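Local coordinates for protein Fc fragment of IgE receptor II (Bos taurus, PDB 6PWS) that binds mannose-type sugars through calcium in its C-type lectin domain and, as CD23, probably serves as a low-affinity receptor for IgE, at residues P10-Y15 / C20-E25; R43-H48 / D54-R59; F78-M81 / P85-Y88. All blocks are in the same frame, centred on the assembly; numbering follows the deposited sequence. Where two conformers were deposited one is given.

Interaction 1: residues P10-Y15 / C20-E25; sequences PEAWIY and CYYFGE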
loop_
_atom_site.group_PDB
_atom_site.type_symbol
_atom_site.label_atom_id
_atom_site.label_comp_id
_atom_site.label_asym_id
_atom_site.label_seq_id
_atom_site.Cartn_x
_atom_site.Cartn_y
_atom_site.Cartn_z
ATOM N N PRO A 10 -5.320 10.127 -13.948
ATOM C CA PRO A 10 -5.035 9.480 -15.230
ATOM C C PRO A 10 -6.083 8.421 -15.539
ATOM O O PRO A 10 -6.788 7.916 -14.657
ATOM C CB PRO A 10 -3.646 8.857 -15.021
ATOM C CG PRO A 10 -3.079 9.531 -13.812
ATOM C CD PRO A 10 -4.258 9.874 -12.957
ATOM N N GLU A 11 -6.195 8.096 -16.823
ATOM C CA GLU A 11 -7.088 7.029 -17.246
ATOM C C GLU A 11 -6.788 5.765 -16.448
ATOM O O GLU A 11 -5.627 5.407 -16.234
ATOM C CB GLU A 11 -6.894 6.765 -18.739
ATOM C CG GLU A 11 -7.887 5.781 -19.325
ATOM C CD GLU A 11 -7.669 5.545 -20.805
ATOM O OE1 GLU A 11 -6.877 6.293 -21.418
ATOM O OE2 GLU A 11 -8.289 4.609 -21.352
ATOM N N ALA A 12 -7.846 5.101 -15.992
ATOM C CA ALA A 12 -7.825 3.848 -15.247
ATOM C C ALA A 12 -7.614 4.051 -13.743
ATOM O O ALA A 12 -7.772 3.089 -12.990
ATOM C CB ALA A 12 -6.812 2.818 -15.784
ATOM N N TRP A 13 -7.297 5.255 -13.286
ATOM C CA TRP A 13 -7.141 5.555 -11.868
ATOM C C TRP A 13 -8.461 6.063 -11.287
ATOM O O TRP A 13 -9.352 6.509 -12.015
ATOM C CB TRP A 13 -6.051 6.609 -11.677
ATOM C CG TRP A 13 -4.659 6.171 -12.034
ATOM C CD1 TRP A 13 -4.201 5.798 -13.259
ATOM C CD2 TRP A 13 -3.533 6.111 -11.150
ATOM N NE1 TRP A 13 -2.863 5.493 -13.198
ATOM C CE2 TRP A 13 -2.430 5.676 -11.907
ATOM C CE3 TRP A 13 -3.357 6.365 -9.783
ATOM C CZ2 TRP A 13 -1.162 5.497 -11.342
ATOM C CZ3 TRP A 13 -2.106 6.180 -9.223
ATOM C CH2 TRP A 13 -1.025 5.755 -10.003
ATOM N N ILE A 14 -8.571 6.010 -9.958
ATOM C CA ILE A 14 -9.808 6.286 -9.229
ATOM C C ILE A 14 -9.561 7.440 -8.260
ATOM O O ILE A 14 -8.619 7.392 -7.457
ATOM C CB ILE A 14 -10.267 5.036 -8.451
ATOM C CG1 ILE A 14 -10.373 3.810 -9.368
ATOM C CG2 ILE A 14 -11.588 5.308 -7.733
ATOM C CD1 ILE A 14 -11.403 3.931 -10.491
ATOM N N TYR A 15 -10.431 8.452 -8.304
ATOM C CA TYR A 15 -10.282 9.641 -7.475
ATOM C C TYR A 15 -10.888 9.466 -6.081
ATOM O O TYR A 15 -12.014 8.974 -5.934
ATOM C CB TYR A 15 -10.959 10.843 -8.157
ATOM C CG TYR A 15 -10.950 12.038 -7.231
ATOM C CD1 TYR A 15 -9.780 12.752 -7.017
ATOM C CD2 TYR A 15 -12.079 12.404 -6.507
ATOM C CE1 TYR A 15 -9.737 13.801 -6.134
ATOM C CE2 TYR A 15 -12.044 13.463 -5.618
ATOM C CZ TYR A 15 -10.867 14.159 -5.442
ATOM O OH TYR A 15 -10.790 15.202 -4.554
ATOM N N CYS A 20 -5.410 10.091 -6.315
ATOM C CA CYS A 20 -5.798 9.121 -7.322
ATOM C C CYS A 20 -5.173 7.787 -6.960
ATOM O O CYS A 20 -4.024 7.745 -6.505
ATOM C CB CYS A 20 -5.264 9.548 -8.687
ATOM S SG CYS A 20 -5.858 11.168 -9.218
ATOM N N TYR A 21 -5.912 6.706 -7.214
ATOM C CA TYR A 21 -5.518 5.372 -6.782
ATOM C C TYR A 21 -5.586 4.395 -7.942
ATOM O O TYR A 21 -6.516 4.438 -8.761
ATOM C CB TYR A 21 -6.407 4.901 -5.615
ATOM C CG TYR A 21 -6.338 5.832 -4.422
ATOM C CD1 TYR A 21 -7.127 6.969 -4.360
ATOM C CD2 TYR A 21 -5.471 5.582 -3.366
ATOM C CE1 TYR A 21 -7.054 7.838 -3.276
ATOM C CE2 TYR A 21 -5.399 6.438 -2.270
ATOM C CZ TYR A 21 -6.197 7.563 -2.231
ATOM O OH TYR A 21 -6.181 8.435 -1.163
ATOM N N TYR A 22 -4.611 3.493 -7.979
ATOM C CA TYR A 22 -4.514 2.467 -9.009
ATOM C C TYR A 22 -4.581 1.111 -8.325
ATOM O O TYR A 22 -3.739 0.801 -7.472
ATOM C CB TYR A 22 -3.195 2.588 -9.768
ATOM C CG TYR A 22 -3.172 1.757 -11.027
ATOM C CD1 TYR A 22 -2.662 0.465 -11.046
ATOM C CD2 TYR A 22 -3.689 2.268 -12.202
ATOM C CE1 TYR A 22 -2.661 -0.282 -12.219
ATOM C CE2 TYR A 22 -3.680 1.543 -13.370
ATOM C CZ TYR A 22 -3.172 0.275 -13.377
ATOM O OH TYR A 22 -3.193 -0.428 -14.563
ATOM N N PHE A 23 -5.585 0.318 -8.674
ATOM C CA PHE A 23 -5.774 -1.013 -8.097
ATOM C C PHE A 23 -5.130 -2.031 -9.036
ATOM O O PHE A 23 -5.777 -2.592 -9.923
ATOM C CB PHE A 23 -7.248 -1.291 -7.818
ATOM C CG PHE A 23 -7.820 -0.385 -6.770
ATOM C CD1 PHE A 23 -7.748 -0.741 -5.432
ATOM C CD2 PHE A 23 -8.364 0.846 -7.104
ATOM C CE1 PHE A 23 -8.222 0.109 -4.447
ATOM C CE2 PHE A 23 -8.848 1.691 -6.119
ATOM C CZ PHE A 23 -8.774 1.324 -4.791
ATOM N N GLY A 24 -3.827 -2.227 -8.843
ATOM C CA GLY A 24 -3.073 -3.124 -9.692
ATOM C C GLY A 24 -3.376 -4.579 -9.402
ATOM O O GLY A 24 -3.657 -4.971 -8.267
ATOM N N GLU A 25 -3.291 -5.392 -10.442
ATOM C CA GLU A 25 -3.563 -6.814 -10.352
ATOM C C GLU A 25 -2.489 -7.548 -11.133
ATOM O O GLU A 25 -2.067 -7.102 -12.206
ATOM C CB GLU A 25 -4.956 -7.137 -10.912
ATOM C CG GLU A 25 -5.551 -8.449 -10.439
ATOM C CD GLU A 25 -4.971 -9.676 -11.106
ATOM O OE1 GLU A 25 -4.726 -9.636 -12.336
ATOM O OE2 GLU A 25 -4.786 -10.693 -10.387
HETATM O O HOH W 1 -6.729 1.013 -11.335
#

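Interaction 2: residues R43-H48 / D54-R59; sequences RLVSIH and DFLTKR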
loop_
_atom_site.group_PDB
_atom_site.type_symbol
_atom_site.label_atom_id
_atom_site.label_comp_id
_atom_site.label_asym_id
_atom_site.label_seq_id
_atom_site.Cartn_x
_atom_site.Cartn_y
_atom_site.Cartn_z
ATOM N N ARG A 43 3.321 5.873 -6.898
ATOM C CA ARG A 43 4.081 5.100 -5.928
ATOM C C ARG A 43 3.108 4.191 -5.189
ATOM O O ARG A 43 1.911 4.471 -5.112
ATOM C CB ARG A 43 4.788 5.990 -4.890
ATOM C CG ARG A 43 5.807 6.988 -5.443
ATOM C CD ARG A 43 6.726 7.454 -4.331
ATOM N NE ARG A 43 7.658 8.503 -4.730
ATOM C CZ ARG A 43 7.412 9.807 -4.650
ATOM N NH1 ARG A 43 6.250 10.257 -4.186
ATOM N NH2 ARG A 43 8.345 10.664 -5.037
ATOM N N LEU A 44 3.617 3.112 -4.598
ATOM C CA LEU A 44 2.778 2.305 -3.716
ATOM C C LEU A 44 2.120 3.211 -2.678
ATOM O O LEU A 44 2.737 4.150 -2.154
ATOM C CB LEU A 44 3.617 1.217 -3.043
ATOM C CG LEU A 44 3.954 0.000 -3.918
ATOM C CD1 LEU A 44 5.071 -0.813 -3.258
ATOM C CD2 LEU A 44 2.717 -0.865 -4.133
ATOM N N VAL A 45 0.856 2.889 -2.367
ATOM C CA VAL A 45 -0.029 3.799 -1.643
ATOM C C VAL A 45 0.448 4.083 -0.224
ATOM O O VAL A 45 0.916 3.197 0.507
ATOM C CB VAL A 45 -1.470 3.235 -1.647
ATOM C CG1 VAL A 45 -1.574 1.910 -0.880
ATOM C CG2 VAL A 45 -2.486 4.230 -1.101
ATOM N N SER A 46 0.249 5.339 0.188
ATOM C CA SER A 46 0.484 5.781 1.554
ATOM C C SER A 46 -0.843 6.210 2.182
ATOM O O SER A 46 -1.657 6.861 1.525
ATOM C CB SER A 46 1.458 6.963 1.576
ATOM O OG SER A 46 2.699 6.660 0.954
ATOM N N ILE A 47 -1.053 5.863 3.456
ATOM C CA ILE A 47 -2.382 5.921 4.074
ATOM C C ILE A 47 -2.314 6.763 5.345
ATOM O O ILE A 47 -1.525 6.459 6.252
ATOM C CB ILE A 47 -2.922 4.510 4.388
ATOM C CG1 ILE A 47 -2.849 3.602 3.157
ATOM C CG2 ILE A 47 -4.348 4.595 4.924
ATOM C CD1 ILE A 47 -3.147 2.139 3.456
ATOM N N HIS A 48 -3.163 7.797 5.439
ATOM C CA HIS A 48 -3.013 8.804 6.483
ATOM C C HIS A 48 -4.295 9.198 7.200
ATOM O O HIS A 48 -4.281 10.174 7.966
ATOM C CB HIS A 48 -2.299 10.042 5.928
ATOM C CG HIS A 48 -0.882 9.759 5.562
ATOM N ND1 HIS A 48 0.084 9.519 6.516
ATOM C CD2 HIS A 48 -0.272 9.598 4.365
ATOM C CE1 HIS A 48 1.232 9.255 5.922
ATOM N NE2 HIS A 48 1.046 9.299 4.617
ATOM N N ASP A 54 -10.793 3.596 4.715
ATOM C CA ASP A 54 -12.111 3.052 4.391
ATOM C C ASP A 54 -12.280 2.918 2.879
ATOM O O ASP A 54 -12.803 1.908 2.387
ATOM C CB ASP A 54 -13.184 3.969 5.002
ATOM C CG ASP A 54 -14.595 3.657 4.532
ATOM O OD1 ASP A 54 -15.138 2.623 4.963
ATOM O OD2 ASP A 54 -15.189 4.457 3.763
ATOM N N PHE A 55 -11.843 3.932 2.128
ATOM C CA PHE A 55 -11.899 3.871 0.670
ATOM C C PHE A 55 -11.181 2.626 0.164
ATOM O O PHE A 55 -11.673 1.908 -0.714
ATOM C CB PHE A 55 -11.287 5.159 0.093
ATOM C CG PHE A 55 -11.019 5.111 -1.391
ATOM C CD1 PHE A 55 -9.763 4.760 -1.862
ATOM C CD2 PHE A 55 -12.011 5.402 -2.322
ATOM C CE1 PHE A 55 -9.502 4.703 -3.220
ATOM C CE2 PHE A 55 -11.749 5.339 -3.684
ATOM C CZ PHE A 55 -10.494 4.990 -4.129
ATOM N N LEU A 56 -9.988 2.368 0.710
ATOM C CA LEU A 56 -9.164 1.232 0.295
ATOM C C LEU A 56 -9.743 -0.099 0.764
ATOM O O LEU A 56 -9.800 -1.059 -0.012
ATOM C CB LEU A 56 -7.737 1.415 0.821
ATOM C CG LEU A 56 -6.996 2.615 0.218
ATOM C CD1 LEU A 56 -5.703 2.851 0.970
ATOM C CD2 LEU A 56 -6.739 2.437 -1.271
ATOM N N THR A 57 -10.157 -0.191 2.034
ATOM C CA THR A 57 -10.726 -1.423 2.568
ATOM C C THR A 57 -11.886 -1.898 1.715
ATOM O O THR A 57 -11.997 -3.082 1.389
ATOM C CB THR A 57 -11.190 -1.166 4.002
ATOM O OG1 THR A 57 -10.030 -1.017 4.818
ATOM C CG2 THR A 57 -12.076 -2.300 4.534
ATOM N N LYS A 58 -12.765 -0.976 1.344
ATOM C CA LYS A 58 -13.957 -1.368 0.605
ATOM C C LYS A 58 -13.631 -1.923 -0.772
ATOM O O LYS A 58 -14.430 -2.694 -1.310
ATOM C CB LYS A 58 -14.910 -0.175 0.515
ATOM C CG LYS A 58 -15.513 0.168 1.872
ATOM C CD LYS A 58 -16.534 1.299 1.811
ATOM C CE LYS A 58 -15.955 2.539 1.158
ATOM N NZ LYS A 58 -16.761 3.765 1.473
ATOM N N ARG A 59 -12.474 -1.559 -1.337
ATOM C CA ARG A 59 -12.072 -1.871 -2.704
ATOM C C ARG A 59 -10.921 -2.862 -2.792
ATOM O O ARG A 59 -10.455 -3.171 -3.905
ATOM C CB ARG A 59 -11.701 -0.551 -3.398
ATOM C CG ARG A 59 -12.908 0.346 -3.600
ATOM C CD ARG A 59 -12.505 1.753 -3.979
ATOM N NE ARG A 59 -13.649 2.618 -4.255
ATOM C CZ ARG A 59 -14.396 3.207 -3.329
ATOM N NH1 ARG A 59 -14.164 3.016 -2.031
ATOM N NH2 ARG A 59 -15.398 3.983 -3.717
#

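Interaction 3: residues F78-M81 / P85-Y88; sequences FIWM and PLDY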
loop_
_atom_site.group_PDB
_atom_site.type_symbol
_atom_site.label_atom_id
_atom_site.label_comp_id
_atom_site.label_asym_id
_atom_site.label_seq_id
_atom_site.Cartn_x
_atom_site.Cartn_y
_atom_site.Cartn_z
ATOM N N PHE A 78 9.127 1.974 10.336
ATOM C CA PHE A 78 8.365 1.964 9.097
ATOM C C PHE A 78 8.438 3.325 8.414
ATOM O O PHE A 78 8.482 4.375 9.067
ATOM C CB PHE A 78 6.923 1.498 9.343
ATOM C CG PHE A 78 6.850 0.025 9.614
ATOM C CD1 PHE A 78 6.955 -0.469 10.906
ATOM C CD2 PHE A 78 6.801 -0.882 8.560
ATOM C CE1 PHE A 78 6.976 -1.827 11.136
ATOM C CE2 PHE A 78 6.820 -2.235 8.783
ATOM C CZ PHE A 78 6.911 -2.713 10.078
ATOM N N ILE A 79 8.484 3.291 7.086
ATOM C CA ILE A 79 8.577 4.482 6.245
ATOM C C ILE A 79 7.515 4.362 5.159
ATOM O O ILE A 79 7.409 3.316 4.505
ATOM C CB ILE A 79 9.969 4.613 5.580
ATOM C CG1 ILE A 79 11.102 4.515 6.604
ATOM C CG2 ILE A 79 10.075 5.919 4.799
ATOM C CD1 ILE A 79 12.494 4.561 5.982
ATOM N N TRP A 80 6.755 5.441 4.950
ATOM C CA TRP A 80 5.802 5.523 3.853
ATOM C C TRP A 80 6.491 5.941 2.556
ATOM O O TRP A 80 7.445 6.729 2.548
ATOM C CB TRP A 80 4.729 6.585 4.142
ATOM C CG TRP A 80 3.689 6.180 5.139
ATOM C CD1 TRP A 80 3.480 6.719 6.380
ATOM C CD2 TRP A 80 2.695 5.167 4.961
ATOM N NE1 TRP A 80 2.424 6.088 6.993
ATOM C CE2 TRP A 80 1.925 5.127 6.143
ATOM C CE3 TRP A 80 2.398 4.271 3.929
ATOM C CZ2 TRP A 80 0.875 4.224 6.314
ATOM C CZ3 TRP A 80 1.354 3.369 4.102
ATOM C CH2 TRP A 80 0.606 3.352 5.283
ATOM N N MET A 81 5.922 5.494 1.429
ATOM C CA MET A 81 6.348 5.967 0.112
ATOM C C MET A 81 6.262 7.489 -0.016
ATOM O O MET A 81 7.087 8.091 -0.706
ATOM C CB MET A 81 5.508 5.291 -0.985
ATOM C CG MET A 81 6.250 4.290 -1.844
ATOM S SD MET A 81 6.915 2.898 -0.926
ATOM C CE MET A 81 7.971 2.224 -2.215
ATOM N N PRO A 85 4.328 11.374 7.998
ATOM C CA PRO A 85 4.431 10.729 9.312
ATOM C C PRO A 85 3.600 9.462 9.459
ATOM O O PRO A 85 2.664 9.178 8.702
ATOM C CB PRO A 85 3.931 11.813 10.277
ATOM C CG PRO A 85 4.221 13.092 9.558
ATOM C CD PRO A 85 3.924 12.793 8.126
ATOM N N LEU A 86 3.949 8.714 10.514
ATOM C CA LEU A 86 3.238 7.502 10.924
ATOM C C LEU A 86 2.049 7.922 11.796
ATOM O O LEU A 86 2.020 7.743 13.015
ATOM C CB LEU A 86 4.183 6.566 11.668
ATOM C CG LEU A 86 5.477 6.182 10.947
ATOM C CD1 LEU A 86 6.233 5.142 11.768
ATOM C CD2 LEU A 86 5.219 5.683 9.517
ATOM N N ASP A 87 1.052 8.526 11.136
ATOM C CA ASP A 87 -0.014 9.239 11.831
ATOM C C ASP A 87 -1.350 8.503 11.841
ATOM O O ASP A 87 -2.282 8.947 12.527
ATOM C CB ASP A 87 -0.153 10.667 11.271
ATOM C CG ASP A 87 -0.290 10.733 9.751
ATOM O OD1 ASP A 87 -0.592 9.706 9.109
ATOM O OD2 ASP A 87 -0.092 11.841 9.201
ATOM N N TYR A 88 -1.457 7.378 11.142
ATOM C CA TYR A 88 -2.672 6.575 11.100
ATOM C C TYR A 88 -2.249 5.126 10.905
ATOM O O TYR A 88 -1.429 4.848 10.017
ATOM C CB TYR A 88 -3.595 7.001 9.931
ATOM C CG TYR A 88 -4.695 5.982 9.750
ATOM C CD1 TYR A 88 -5.810 5.968 10.591
ATOM C CD2 TYR A 88 -4.561 4.956 8.832
ATOM C CE1 TYR A 88 -6.763 4.963 10.499
ATOM C CE2 TYR A 88 -5.495 3.949 8.732
ATOM C CZ TYR A 88 -6.596 3.954 9.570
ATOM O OH TYR A 88 -7.482 2.921 9.457
HETATM O O HOH W 2 0.104 6.601 8.637
#

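Interaction 1: residues P10-Y15 / C20-E25
W13 and Y22 meet as crossed aromatic side chains beside a short antiparallel pairing. CB of Y22 sits over one face of the indole, 3.6 Å from the centroid of the six-membered ring and almost on its normal. The tyrosine ring continues toward the pyrrole side, its CD2 3.5 Å from W13 NE1, with the two planes inclined at 53°. The phenol is carried past the indole to A12 because CG of Y22 stands opposite the backbone nitrogen (chi1 -167°), and CB of A12 lies 4.2 Å from Y22 CE2. The other indole face takes CG of P10, and the indole edge reaches C20, with W13 CE3 3.6 Å from C20 O. On the far side of the sheet, CG1 of I14 approaches the edge of the F23 ring.

The backbone fixes this register: I14 N donates to Y21 O (2.9 Å) and Y21 N to I14 O (2.8 Å), a hydrogen-bonded antiparallel pair. Beyond it the chains separate, and one water accepts from F23 N and donates to A12 O. A type II turn from P10 to W13 leads into the first strand, while C20 is tied to C9 by a disulfide. Strands 14-16 and 19-25 thus form a hairpin, whose W13 and Y22 side chains touch strand 123-131 while I14, Y21 and F23 face helix 50-59.

Interaction 2: residues R43-H48 / D54-R59
In the C-type lectin fold, helix 50-59 packs against the core through L56, which here meets V45 and I47 from the chain just after the short strand 43-44. The contact is small, 105 Å² over both sides, but all three side chains are buried and wholly apolar. One methyl does the touching: CD1 of L56 lies 3.6 Å from I47 CD1 and 4.1 Å from V45 CG2. L56 and I47 reach toward each other tip to tip. The isoleucine arm is extended at its second torsion (chi2 170°), which pushes CD1 out to the leucine methyl. V45 instead slides past L56 in the opposite direction, presenting the methyl that stands anti to its backbone N. The intervening S46 points the other way, as expected of an extended chain, and its OG is hydrogen-bonded to D82 N.

The outer side of the helix is polar. In one of the two K58 conformers NZ comes 2.9 Å from D54 OD2, one turn back, so this salt bridge is doubtful. R59 folds back over F55: its NH1 donates to F55 O at 3.0 Å, in the carbonyl plane and on a lone pair, while its CD lies over one face of the F55 ring, near the rim, and F55 CD2 sits near the rim of one guanidinium face. L56 and V45 also touch Y21 of strand 19-25 and V127 of strand 123-131, so the helix lies against the sheet, with L44 turned instead to helix 30-39.

Interaction 3: residues F78-M81 / P85-Y88
L86 reaches from the loop after strand 79-80 back to F78 and W80. Its CB leads to CG with that atom anti to the carbonyl carbon (chi1 -54°), which swings the branch toward the strand; CG comes 4.0 Å from F78 O. Both methyls then lie against this oxygen, with CD2 3.5 Å from F78 O. CD1 goes on toward the phenylalanine, 4.4 Å from F78 CB, whereas CD2 turns to the indole, 3.7 Å from W80 CD1. The rim of that indole also meets the loop backbone: P85 O lies near the ring plane, 3.5 Å from W80 CD1.

A water finishes the join, accepting from W80 NE1 at 2.9 Å and from Y88 N at 3.1 Å, so the N-H of the buried indole ends on a water shared with the loop. L86 itself is the centre of an inverse gamma turn, which bends the loop here. The side chain of F78 lies about 5 Å from a bound calcium ion and meets W91 edge-to-face. Further in, W80 packs on L69, H48 and W114, strand 79-80 pairs with strand 69-70, and Y88 rests on P50 and Q53 of helix 50-59.

How the interactions relate
The three contacts follow one another along the chain without overlap and step across a single lectin domain. Interaction 1 and interaction 2 have centres 11 Å apart and touch: Y21, F23 and I14 pack on F55, and F23 on R59, so helix 50-59 joins the terminal hairpin to the core. Interaction 2 and interaction 3, centres about 13 Å apart, meet where D87 probably accepts a hydrogen bond from H48 and where I47 O nears W80. Interactions 1 and 3 lie on opposite sides of the chain's centre, their own centres about 21 Å apart, and do not touch. The buried middle contact therefore links the disulfide-tied hairpin with the region leading to the calcium sites.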